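Local coordinates for cytochrome c552 (Thermochromatium tepidum, PDB 5ZE8), which carries five c-type hemes and probably transfers electrons at low potential in a thermophilic purple sulfur photosynthetic bacterium, at residues 317-330 and 394-408. Numbering follows the deposited sequence.
Sequences PFRNLYLKLTAYDA and GVALVRGELYYNLLW. With HEC (heme c), chain F.
Arg319 and Tyr404 reach together for one heme propionate, a worked example of how a strand end and the loop leading into its neighbour can present side chains to a cofactor. Strands 320-328 and 397-405 pair antiparallel in the sheet beside the heme-bearing part, with a classic beta bulge at the far end, where Ala396 N and Leu397 N both donate to Tyr328 O. Arg319 NE donates a hydrogen bond to O1A of the heme at 2.8 Å, and Tyr404 OH donates one to O2A at 2.6 Å. The guanidinium and phenol planes stand 69° apart. A bend at chi2 (-54°) turns the arginine back toward the partner segment, where NH2 bonds Leu406 O at 3.0 Å and also donates to a propionate of a second heme, while Leu406 CD2 lies over the guanidinium face. A leucine in place of Arg319 would probably leave both propionates without this charged partner and Leu406 O without its side-chain donor. Phe318 directs its ring edge at the Trp408 face, and Tyr403 CB sits over the Tyr322 ring. Arg399 grips Glu401 side-on, NE and NH2 both meeting OE2, while NH1 turns to Glu432; Tyr403 OH donates to Glu401 OE1 from above the carboxylate plane.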
ATOM      1  N   PRO A 317      -5.987   3.466   6.704  1.00 14.52           N
ATOM      2  CA  PRO A 317      -7.383   3.779   6.915  1.00 15.29           C
ATOM      3  C   PRO A 317      -7.778   5.151   6.412  1.00 16.42           C
ATOM      4  O   PRO A 317      -8.966   5.393   6.193  1.00 18.65           O
ATOM      5  CB  PRO A 317      -7.519   3.671   8.441  1.00 16.03           C
ATOM      6  CG  PRO A 317      -6.161   3.952   8.947  1.00 16.31           C
ATOM      7  CD  PRO A 317      -5.315   3.150   7.977  1.00 15.15           C
ATOM      8  N   PHE A 318      -6.753   5.973   6.117  1.00 15.67           N
ATOM      9  CA  PHE A 318      -7.046   7.338   5.716  1.00 16.19           C
ATOM     10  C   PHE A 318      -7.119   7.536   4.190  1.00 13.32           C
ATOM     11  O   PHE A 318      -7.373   8.649   3.763  1.00 13.74           O
ATOM     12  CB  PHE A 318      -6.147   8.368   6.250  1.00 22.04           C
ATOM     13  CG  PHE A 318      -4.921   7.839   6.793  1.00 22.31           C
ATOM     14  CD1 PHE A 318      -3.898   7.437   5.924  1.00 28.13           C
ATOM     15  CD2 PHE A 318      -4.803   7.676   8.145  1.00 26.09           C
ATOM     16  CE1 PHE A 318      -2.724   6.900   6.465  1.00 28.68           C
ATOM     17  CE2 PHE A 318      -3.632   7.096   8.701  1.00 29.49           C
ATOM     18  CZ  PHE A 318      -2.604   6.698   7.850  1.00 31.22           C
ATOM     19  N   ARG A 319      -6.858   6.473   3.424  1.00 12.39           N
ATOM     20  CA  ARG A 319      -7.044   6.585   2.034  1.00 11.23           C
ATOM     21  C   ARG A 319      -8.533   6.860   1.722  1.00 13.43           C
ATOM     22  O   ARG A 319      -9.454   6.290   2.316  1.00 12.56           O
ATOM     23  CB  ARG A 319      -6.669   5.292   1.320  1.00 10.77           C
ATOM     24  CG  ARG A 319      -5.291   4.765   1.502  1.00 11.44           C
ATOM     25  CD  ARG A 319      -4.251   5.800   1.157  1.00 11.68           C
ATOM     26  NE  ARG A 319      -2.927   5.200   1.017  1.00 12.39           N
ATOM     27  CZ  ARG A 319      -1.815   5.586   1.618  1.00 12.75           C
ATOM     28  NH1 ARG A 319      -0.690   4.940   1.358  1.00 13.18           N
ATOM     29  NH2 ARG A 319      -1.839   6.588   2.534  1.00 11.34           N
ATOM     30  N   ASN A 320      -8.722   7.705   0.725  1.00 12.48           N
ATOM     31  CA  ASN A 320     -10.070   8.038   0.303  1.00 12.62           C
ATOM     32  C   ASN A 320     -10.183   8.518  -1.107  1.00 11.38           C
ATOM     33  O   ASN A 320      -9.259   9.101  -1.634  1.00 13.09           O
ATOM     34  CB  ASN A 320     -10.669   9.047   1.276  1.00 12.08           C
ATOM     35  CG  ASN A 320      -9.976  10.383   1.231  1.00 13.31           C
ATOM     36  OD1 ASN A 320     -10.379  11.245   0.456  1.00 13.96           O
ATOM     37  ND2 ASN A 320      -8.884  10.543   2.019  1.00 13.69           N
ATOM     38  N   LEU A 321     -11.321   8.296  -1.731  1.00 13.05           N
ATOM     39  CA  LEU A 321     -11.634   8.893  -3.039  1.00 12.75           C
ATOM     40  C   LEU A 321     -12.841   9.766  -2.939  1.00 14.50           C
ATOM     41  O   LEU A 321     -13.693   9.630  -2.017  1.00 13.53           O
ATOM     42  CB  LEU A 321     -12.017   7.831  -4.050  1.00 14.82           C
ATOM     43  CG  LEU A 321     -11.473   6.422  -3.958  1.00 15.56           C
ATOM     44  CD1 LEU A 321     -12.107   5.462  -4.963  1.00 18.20           C
ATOM     45  CD2 LEU A 321      -9.976   6.479  -4.108  1.00 15.17           C
ATOM     46  N   TYR A 322     -12.979  10.644  -3.926  1.00 14.28           N
ATOM     47  CA  TYR A 322     -14.246  11.362  -4.040  1.00 13.99           C
ATOM     48  C   TYR A 322     -14.525  11.668  -5.483  1.00 14.05           C
ATOM     49  O   TYR A 322     -13.584  11.821  -6.228  1.00 13.52           O
ATOM     50  CB  TYR A 322     -14.281  12.622  -3.201  1.00 14.35           C
ATOM     51  CG  TYR A 322     -13.301  13.727  -3.440  1.00 12.98           C
ATOM     52  CD1 TYR A 322     -13.491  14.651  -4.451  1.00 16.39           C
ATOM     53  CD2 TYR A 322     -12.136  13.876  -2.688  1.00 15.70           C
ATOM     54  CE1 TYR A 322     -12.584  15.683  -4.662  1.00 16.43           C
ATOM     55  CE2 TYR A 322     -11.252  14.931  -2.851  1.00 15.70           C
ATOM     56  CZ  TYR A 322     -11.462  15.816  -3.888  1.00 19.64           C
ATOM     57  OH  TYR A 322     -10.569  16.834  -4.097  1.00 20.43           O
ATOM     58  N   LEU A 323     -15.842  11.742  -5.803  1.00 14.01           N
ATOM     59  CA  LEU A 323     -16.347  12.025  -7.124  1.00 12.98           C
ATOM     60  C   LEU A 323     -16.781  13.487  -7.164  1.00 12.34           C
ATOM     61  O   LEU A 323     -17.504  13.910  -6.320  1.00 13.75           O
ATOM     62  CB  LEU A 323     -17.537  11.162  -7.444  1.00 15.57           C
ATOM     63  CG  LEU A 323     -18.395  11.633  -8.615  1.00 15.35           C
ATOM     64  CD1 LEU A 323     -17.598  11.457  -9.945  1.00 16.67           C
ATOM     65  CD2 LEU A 323     -19.620  10.822  -8.664  1.00 16.11           C
ATOM     66  N   LYS A 324     -16.320  14.234  -8.150  1.00 12.35           N
ATOM     67  CA  LYS A 324     -16.889  15.544  -8.487  1.00 14.07           C
ATOM     68  C   LYS A 324     -17.591  15.436  -9.835  1.00 13.78           C
ATOM     69  O   LYS A 324     -16.970  15.094 -10.796  1.00 15.93           O
ATOM     70  CB  LYS A 324     -15.813  16.561  -8.579  1.00 17.62           C
ATOM     71  CG  LYS A 324     -15.114  16.821  -7.290  1.00 22.13           C
ATOM     72  CD  LYS A 324     -15.953  17.677  -6.322  1.00 26.35           C
ATOM     73  CE  LYS A 324     -16.061  19.151  -6.704  1.00 30.26           C
ATOM     74  NZ  LYS A 324     -14.770  19.827  -6.778  1.00 34.81           N
ATOM     75  N   LEU A 325     -18.847  15.799  -9.870  1.00 12.22           N
ATOM     76  CA  LEU A 325     -19.648  15.803 -11.067  1.00 12.90           C
ATOM     77  C   LEU A 325     -20.197  17.215 -11.239  1.00 13.17           C
ATOM     78  O   LEU A 325     -20.828  17.772 -10.344  1.00 14.30           O
ATOM     79  CB  LEU A 325     -20.817  14.824 -11.039  1.00 13.64           C
ATOM     80  CG  LEU A 325     -21.691  14.565 -12.260  1.00 14.45           C
ATOM     81  CD1 LEU A 325     -20.779  13.922 -13.321  1.00 15.25           C
ATOM     82  CD2 LEU A 325     -22.872  13.665 -11.922  1.00 15.19           C
ATOM     83  N   THR A 326     -19.942  17.768 -12.418  1.00 12.27           N
ATOM     84  CA  THR A 326     -20.174  19.219 -12.608  1.00 12.44           C
ATOM     85  C   THR A 326     -20.819  19.402 -13.979  1.00 13.82           C
ATOM     86  O   THR A 326     -20.404  18.825 -14.922  1.00 14.23           O
ATOM     87  CB  THR A 326     -18.887  20.029 -12.516  1.00 13.44           C
ATOM     88  OG1 THR A 326     -18.123  19.741 -11.317  1.00 15.35           O
ATOM     89  CG2 THR A 326     -19.143  21.549 -12.538  1.00 13.81           C
ATOM     90  N   ALA A 327     -21.814  20.308 -14.065  1.00 13.35           N
ATOM     91  CA  ALA A 327     -22.464  20.645 -15.330  1.00 14.38           C
ATOM     92  C   ALA A 327     -22.146  22.093 -15.650  1.00 14.89           C
ATOM     93  O   ALA A 327     -22.133  22.961 -14.762  1.00 15.89           O
ATOM     94  CB  ALA A 327     -23.941  20.476 -15.272  1.00 15.29           C
ATOM     95  N   TYR A 328     -21.783  22.332 -16.893  1.00 14.34           N
ATOM     96  CA  TYR A 328     -21.300  23.680 -17.326  1.00 14.01           C
ATOM     97  C   TYR A 328     -22.176  24.198 -18.492  1.00 15.29           C
ATOM     98  O   TYR A 328     -22.649  23.378 -19.288  1.00 13.44           O
ATOM     99  CB  TYR A 328     -19.872  23.613 -17.878  1.00 15.36           C
ATOM    100  CG  TYR A 328     -18.865  23.116 -16.861  1.00 14.36           C
ATOM    101  CD1 TYR A 328     -18.624  21.744 -16.724  1.00 15.94           C
ATOM    102  CD2 TYR A 328     -18.152  23.989 -16.047  1.00 17.50           C
ATOM    103  CE1 TYR A 328     -17.687  21.295 -15.780  1.00 14.97           C
ATOM    104  CE2 TYR A 328     -17.202  23.541 -15.128  1.00 14.89           C
ATOM    105  CZ  TYR A 328     -16.996  22.195 -15.027  1.00 17.49           C
ATOM    106  OH  TYR A 328     -16.032  21.787 -14.106  1.00 19.03           O
ATOM    107  N   ASP A 329     -22.296  25.557 -18.584  1.00 14.90           N
ATOM    108  CA  ASP A 329     -22.830  26.147 -19.742  1.00 16.48           C
ATOM    109  C   ASP A 329     -21.770  26.187 -20.846  1.00 15.93           C
ATOM    110  O   ASP A 329     -20.567  25.844 -20.666  1.00 19.60           O
ATOM    111  CB  ASP A 329     -23.509  27.535 -19.443  1.00 17.90           C
ATOM    112  CG  ASP A 329     -22.550  28.658 -19.196  1.00 19.23           C
ATOM    113  OD1 ASP A 329     -21.363  28.615 -19.553  1.00 18.86           O
ATOM    114  OD2 ASP A 329     -23.073  29.694 -18.639  1.00 22.07           O
ATOM    115  N   ALA A 330     -22.174  26.693 -22.049  1.00 14.54           N
ATOM    116  CA  ALA A 330     -21.265  26.734 -23.188  1.00 17.44           C
ATOM    117  C   ALA A 330     -20.165  27.770 -23.098  1.00 17.79           C
ATOM    118  O   ALA A 330     -19.283  27.829 -23.984  1.00 20.73           O
ATOM    119  CB  ALA A 330     -22.103  26.905 -24.477  1.00 17.65           C
ATOM    120  N   GLY A 394     -29.464  25.308 -19.974  1.00 21.42           N
ATOM    121  CA  GLY A 394     -28.176  25.838 -20.353  1.00 18.68           C
ATOM    122  C   GLY A 394     -26.993  24.897 -20.350  1.00 16.74           C
ATOM    123  O   GLY A 394     -25.883  25.283 -20.681  1.00 18.52           O
ATOM    124  N   VAL A 395     -27.236  23.666 -19.972  1.00 17.56           N
ATOM    125  CA  VAL A 395     -26.085  22.719 -19.788  1.00 17.43           C
ATOM    126  C   VAL A 395     -25.599  22.269 -21.157  1.00 17.24           C
ATOM    127  O   VAL A 395     -26.404  21.706 -21.918  1.00 20.57           O
ATOM    128  CB  VAL A 395     -26.470  21.488 -18.941  1.00 18.48           C
ATOM    129  CG1 VAL A 395     -25.305  20.512 -18.876  1.00 17.83           C
ATOM    130  CG2 VAL A 395     -26.918  21.904 -17.531  1.00 18.10           C
ATOM    131  N   ALA A 396     -24.315  22.532 -21.424  1.00 15.83           N
ATOM    132  CA  ALA A 396     -23.605  22.141 -22.607  1.00 16.03           C
ATOM    133  C   ALA A 396     -22.646  20.961 -22.346  1.00 17.81           C
ATOM    134  O   ALA A 396     -22.335  20.219 -23.272  1.00 19.20           O
ATOM    135  CB  ALA A 396     -22.894  23.348 -23.188  1.00 17.87           C
ATOM    136  N   LEU A 397     -22.188  20.774 -21.093  1.00 15.86           N
ATOM    137  CA  LEU A 397     -21.164  19.746 -20.798  1.00 15.48           C
ATOM    138  C   LEU A 397     -21.434  19.208 -19.402  1.00 14.87           C
ATOM    139  O   LEU A 397     -21.665  20.002 -18.516  1.00 15.40           O
ATOM    140  CB  LEU A 397     -19.833  20.408 -20.756  1.00 16.76           C
ATOM    141  CG  LEU A 397     -18.645  19.531 -20.436  1.00 19.91           C
ATOM    142  CD1 LEU A 397     -18.573  18.413 -21.502  1.00 23.12           C
ATOM    143  CD2 LEU A 397     -17.397  20.387 -20.450  1.00 20.43           C
ATOM    144  N   VAL A 398     -21.338  17.889 -19.224  1.00 13.95           N
ATOM    145  CA  VAL A 398     -21.356  17.265 -17.876  1.00 14.38           C
ATOM    146  C   VAL A 398     -19.988  16.562 -17.777  1.00 13.75           C
ATOM    147  O   VAL A 398     -19.584  15.842 -18.701  1.00 13.61           O
ATOM    148  CB  VAL A 398     -22.502  16.293 -17.717  1.00 14.88           C
ATOM    149  CG1 VAL A 398     -22.503  15.648 -16.376  1.00 16.48           C
ATOM    150  CG2 VAL A 398     -23.869  16.988 -17.838  1.00 16.23           C
ATOM    151  N   ARG A 399     -19.283  16.757 -16.649  1.00 13.88           N
ATOM    152  CA  ARG A 399     -17.891  16.287 -16.528  1.00 13.43           C
ATOM    153  C   ARG A 399     -17.806  15.646 -15.155  1.00 12.40           C
ATOM    154  O   ARG A 399     -18.122  16.273 -14.131  1.00 13.38           O
ATOM    155  CB  ARG A 399     -16.884  17.392 -16.725  1.00 15.79           C
ATOM    156  CG  ARG A 399     -15.445  16.970 -16.417  1.00 17.01           C
ATOM    157  CD  ARG A 399     -14.548  18.039 -16.957  1.00 19.97           C
ATOM    158  NE  ARG A 399     -13.206  17.867 -16.445  1.00 20.69           N
ATOM    159  CZ  ARG A 399     -12.110  17.695 -17.147  1.00 23.93           C
ATOM    160  NH1 ARG A 399     -12.077  17.631 -18.491  1.00 24.40           N
ATOM    161  NH2 ARG A 399     -10.979  17.579 -16.475  1.00 27.76           N
ATOM    162  N   GLY A 400     -17.332  14.391 -15.158  1.00 13.15           N
ATOM    163  CA  GLY A 400     -17.035  13.690 -13.932  1.00 14.09           C
ATOM    164  C   GLY A 400     -15.569  13.529 -13.718  1.00 14.29           C
ATOM    165  O   GLY A 400     -14.821  13.230 -14.673  1.00 13.47           O
ATOM    166  N   GLU A 401     -15.150  13.670 -12.455  1.00 13.75           N
ATOM    167  CA  GLU A 401     -13.779  13.568 -12.101  1.00 15.69           C
ATOM    168  C   GLU A 401     -13.664  12.723 -10.843  1.00 14.94           C
ATOM    169  O   GLU A 401     -14.411  12.926  -9.899  1.00 14.61           O
ATOM    170  CB  GLU A 401     -13.139  14.927 -11.828  1.00 16.19           C
ATOM    171  CG  GLU A 401     -13.044  15.832 -13.036  1.00 17.10           C
ATOM    172  CD  GLU A 401     -12.515  17.237 -12.753  1.00 22.02           C
ATOM    173  OE1 GLU A 401     -12.296  17.668 -11.601  1.00 22.83           O
ATOM    174  OE2 GLU A 401     -12.217  17.971 -13.737  1.00 29.03           O
ATOM    175  N   LEU A 402     -12.762  11.735 -10.814  1.00 13.25           N
ATOM    176  CA  LEU A 402     -12.575  10.907  -9.630  1.00 14.17           C
ATOM    177  C   LEU A 402     -11.193  11.192  -9.048  1.00 12.41           C
ATOM    178  O   LEU A 402     -10.185  11.241  -9.811  1.00 14.40           O
ATOM    179  CB  LEU A 402     -12.716   9.455  -9.991  1.00 15.08           C
ATOM    180  CG  LEU A 402     -12.609   8.475  -8.837  1.00 17.90           C
ATOM    181  CD1 LEU A 402     -13.787   8.604  -7.910  1.00 17.87           C
ATOM    182  CD2 LEU A 402     -12.552   7.045  -9.350  1.00 19.22           C
ATOM    183  N   TYR A 403     -11.149  11.549  -7.770  1.00 12.01           N
ATOM    184  CA  TYR A 403      -9.930  11.991  -7.066  1.00 13.17           C
ATOM    185  C   TYR A 403      -9.544  10.971  -6.012  1.00 13.02           C
ATOM    186  O   TYR A 403     -10.390  10.445  -5.313  1.00 13.88           O
ATOM    187  CB  TYR A 403     -10.020  13.338  -6.376  1.00 14.57           C
ATOM    188  CG  TYR A 403     -10.072  14.453  -7.416  1.00 14.39           C
ATOM    189  CD1 TYR A 403      -8.902  15.020  -7.917  1.00 15.14           C
ATOM    190  CD2 TYR A 403     -11.357  14.891  -7.911  1.00 15.16           C
ATOM    191  CE1 TYR A 403      -8.977  16.012  -8.856  1.00 15.64           C
ATOM    192  CE2 TYR A 403     -11.402  15.910  -8.826  1.00 15.45           C
ATOM    193  CZ  TYR A 403     -10.232  16.444  -9.282  1.00 17.55           C
ATOM    194  OH  TYR A 403     -10.200  17.468 -10.232  1.00 21.65           O
ATOM    195  N   TYR A 404      -8.276  10.632  -5.989  1.00 12.51           N
ATOM    196  CA  TYR A 404      -7.674   9.810  -4.927  1.00 11.77           C
ATOM    197  C   TYR A 404      -6.855  10.672  -3.960  1.00 12.07           C
ATOM    198  O   TYR A 404      -6.168  11.646  -4.315  1.00 13.92           O
ATOM    199  CB  TYR A 404      -6.779   8.774  -5.560  1.00 12.03           C
ATOM    200  CG  TYR A 404      -5.981   7.900  -4.585  1.00 11.39           C
ATOM    201  CD1 TYR A 404      -4.772   8.332  -4.132  1.00 12.10           C
ATOM    202  CD2 TYR A 404      -6.438   6.642  -4.109  1.00 11.94           C
ATOM    203  CE1 TYR A 404      -3.972   7.568  -3.262  1.00 12.31           C
ATOM    204  CE2 TYR A 404      -5.667   5.866  -3.218  1.00 12.95           C
ATOM    205  CZ  TYR A 404      -4.445   6.346  -2.817  1.00 12.24           C
ATOM    206  OH  TYR A 404      -3.642   5.590  -1.997  1.00 11.87           O
ATOM    207  N   ASN A 405      -6.869  10.260  -2.695  1.00 11.78           N
ATOM    208  CA  ASN A 405      -6.160  11.027  -1.671  1.00 12.96           C
ATOM    209  C   ASN A 405      -5.477  10.083  -0.683  1.00 13.72           C
ATOM    210  O   ASN A 405      -6.147   9.195  -0.136  1.00 13.08           O
ATOM    211  CB  ASN A 405      -7.176  11.807  -0.899  1.00 12.50           C
ATOM    212  CG  ASN A 405      -7.993  12.743  -1.779  1.00 15.37           C
ATOM    213  OD1 ASN A 405      -7.555  13.824  -2.061  1.00 16.47           O
ATOM    214  ND2 ASN A 405      -9.085  12.231  -2.332  1.00 14.56           N
ATOM    215  N   LEU A 406      -4.158  10.271  -0.456  1.00 11.91           N
ATOM    216  CA  LEU A 406      -3.421   9.522   0.570  1.00 12.73           C
ATOM    217  C   LEU A 406      -3.933   9.690   1.997  1.00 13.15           C
ATOM    218  O   LEU A 406      -3.804   8.784   2.803  1.00 13.77           O
ATOM    219  CB  LEU A 406      -1.946   9.915   0.531  1.00 13.29           C
ATOM    220  CG  LEU A 406      -1.196   9.437  -0.731  1.00 14.25           C
ATOM    221  CD1 LEU A 406       0.216  10.084  -0.701  1.00 15.29           C
ATOM    222  CD2 LEU A 406      -1.011   7.941  -0.832  1.00 13.02           C
ATOM    223  N   LEU A 407      -4.513  10.861   2.294  1.00 12.40           N
ATOM    224  CA  LEU A 407      -4.951  11.212   3.639  1.00 13.20           C
ATOM    225  C   LEU A 407      -6.318  11.824   3.671  1.00 13.15           C
ATOM    226  O   LEU A 407      -6.721  12.459   2.732  1.00 14.41           O
ATOM    227  CB  LEU A 407      -3.970  12.210   4.250  1.00 14.46           C
ATOM    228  CG  LEU A 407      -2.521  11.768   4.429  1.00 15.26           C
ATOM    229  CD1 LEU A 407      -1.644  12.978   4.819  1.00 18.58           C
ATOM    230  CD2 LEU A 407      -2.492  10.691   5.480  1.00 16.48           C
ATOM    231  N   TRP A 408      -7.030  11.653   4.764  1.00 14.31           N
ATOM    232  CA  TRP A 408      -8.293  12.322   4.971  1.00 14.55           C
ATOM    233  C   TRP A 408      -8.151  13.822   4.902  1.00 16.60           C
ATOM    234  O   TRP A 408      -7.138  14.357   5.286  1.00 15.72           O
ATOM    235  CB  TRP A 408      -8.822  12.026   6.390  1.00 15.62           C
ATOM    236  CG  TRP A 408      -9.309  10.610   6.673  1.00 15.70           C
ATOM    237  CD1 TRP A 408      -9.956   9.790   5.832  1.00 15.20           C
ATOM    238  CD2 TRP A 408      -9.140   9.883   7.900  1.00 16.25           C
ATOM    239  NE1 TRP A 408     -10.229   8.563   6.428  1.00 16.84           N
ATOM    240  CE2 TRP A 408      -9.772   8.614   7.722  1.00 17.69           C
ATOM    241  CE3 TRP A 408      -8.526  10.196   9.139  1.00 17.67           C
ATOM    242  CZ2 TRP A 408      -9.774   7.642   8.674  1.00 18.88           C
ATOM    243  CZ3 TRP A 408      -8.535   9.206  10.095  1.00 19.08           C
ATOM    244  CH2 TRP A 408      -9.113   7.928   9.833  1.00 19.59           C
TER
HETATM  245 FE   HEC F 505      -3.303  -4.614  -4.800  1.00 10.93          FE
HETATM  246  CHA HEC F 505      -3.235  -1.274  -4.812  1.00 10.66           C
HETATM  247  CHB HEC F 505      -1.772  -4.703  -1.742  1.00 11.64           C
HETATM  248  CHC HEC F 505      -3.580  -8.038  -4.720  1.00 11.05           C
HETATM  249  CHD HEC F 505      -4.363  -4.595  -8.059  1.00 11.41           C
HETATM  250  NA  HEC F 505      -2.640  -3.277  -3.493  1.00  9.91           N
HETATM  251  C1A HEC F 505      -2.764  -1.883  -3.668  1.00 10.29           C
HETATM  252  C2A HEC F 505      -2.208  -1.201  -2.533  1.00 10.56           C
HETATM  253  C3A HEC F 505      -1.782  -2.203  -1.701  1.00 12.11           C
HETATM  254  C4A HEC F 505      -2.048  -3.470  -2.278  1.00 12.88           C
HETATM  255  CMA HEC F 505      -1.147  -2.057  -0.314  1.00 12.59           C
HETATM  256  CAA HEC F 505      -2.199   0.327  -2.289  1.00 11.24           C
HETATM  257  CBA HEC F 505      -3.521   0.808  -1.700  1.00 11.77           C
HETATM  258  CGA HEC F 505      -3.595   2.286  -1.415  1.00 13.30           C
HETATM  259  O1A HEC F 505      -3.086   2.765  -0.374  1.00 11.65           O
HETATM  260  O2A HEC F 505      -4.175   3.018  -2.276  1.00 13.72           O
HETATM  261  NB  HEC F 505      -2.782  -6.106  -3.512  1.00 11.41           N
HETATM  262  C1B HEC F 505      -2.107  -5.892  -2.342  1.00 11.33           C
HETATM  263  C2B HEC F 505      -1.875  -7.134  -1.692  1.00 10.62           C
HETATM  264  C3B HEC F 505      -2.394  -8.149  -2.491  1.00 11.81           C
HETATM  265  C4B HEC F 505      -2.981  -7.430  -3.644  1.00 10.61           C
HETATM  266  CMB HEC F 505      -1.216  -7.357  -0.324  1.00 11.16           C
HETATM  267  CAB HEC F 505      -2.556  -9.600  -2.284  1.00 11.37           C
HETATM  268  CBB HEC F 505      -3.230  -9.961  -1.107  1.00 11.71           C
HETATM  269  NC  HEC F 505      -3.869  -6.040  -6.130  1.00 10.32           N
HETATM  270  C1C HEC F 505      -3.935  -7.372  -5.863  1.00 11.71           C
HETATM  271  C2C HEC F 505      -4.239  -8.034  -7.097  1.00 10.79           C
HETATM  272  C3C HEC F 505      -4.430  -7.102  -8.080  1.00 11.88           C
HETATM  273  C4C HEC F 505      -4.238  -5.819  -7.434  1.00 11.17           C
HETATM  274  CMC HEC F 505      -4.271  -9.549  -7.284  1.00 12.22           C
HETATM  275  CAC HEC F 505      -4.799  -7.222  -9.551  1.00 12.16           C
HETATM  276  CBC HEC F 505      -5.951  -7.972  -9.866  1.00 14.14           C
HETATM  277  ND  HEC F 505      -3.763  -3.236  -6.089  1.00 11.64           N
HETATM  278  C1D HEC F 505      -4.105  -3.375  -7.429  1.00 11.87           C
HETATM  279  C2D HEC F 505      -4.197  -2.065  -8.110  1.00 11.41           C
HETATM  280  C3D HEC F 505      -3.919  -1.100  -7.214  1.00 11.42           C
HETATM  281  C4D HEC F 505      -3.645  -1.895  -5.980  1.00 10.50           C
HETATM  282  CMD HEC F 505      -4.586  -1.878  -9.529  1.00 12.47           C
HETATM  283  CAD HEC F 505      -3.852   0.389  -7.379  1.00 11.54           C
HETATM  284  CBD HEC F 505      -4.838   1.098  -6.481  1.00 12.30           C
HETATM  285  CGD HEC F 505      -4.256   1.871  -5.308  1.00 12.21           C
HETATM  286  O1D HEC F 505      -3.062   2.155  -5.262  1.00 14.70           O
HETATM  287  O2D HEC F 505      -5.064   2.193  -4.450  1.00 14.53           O
HETATM  288  O   HOH W   1     -10.765   6.288   4.535  1.00 25.23           O
HETATM  289  O   HOH W   2     -14.599  19.240  -9.738  1.00 44.46           O
HETATM  290  O   HOH W   3     -16.344  17.780 -12.076  1.00 17.02           O
HETATM  291  O   HOH W   4     -15.067  19.310 -13.891  1.00 24.01           O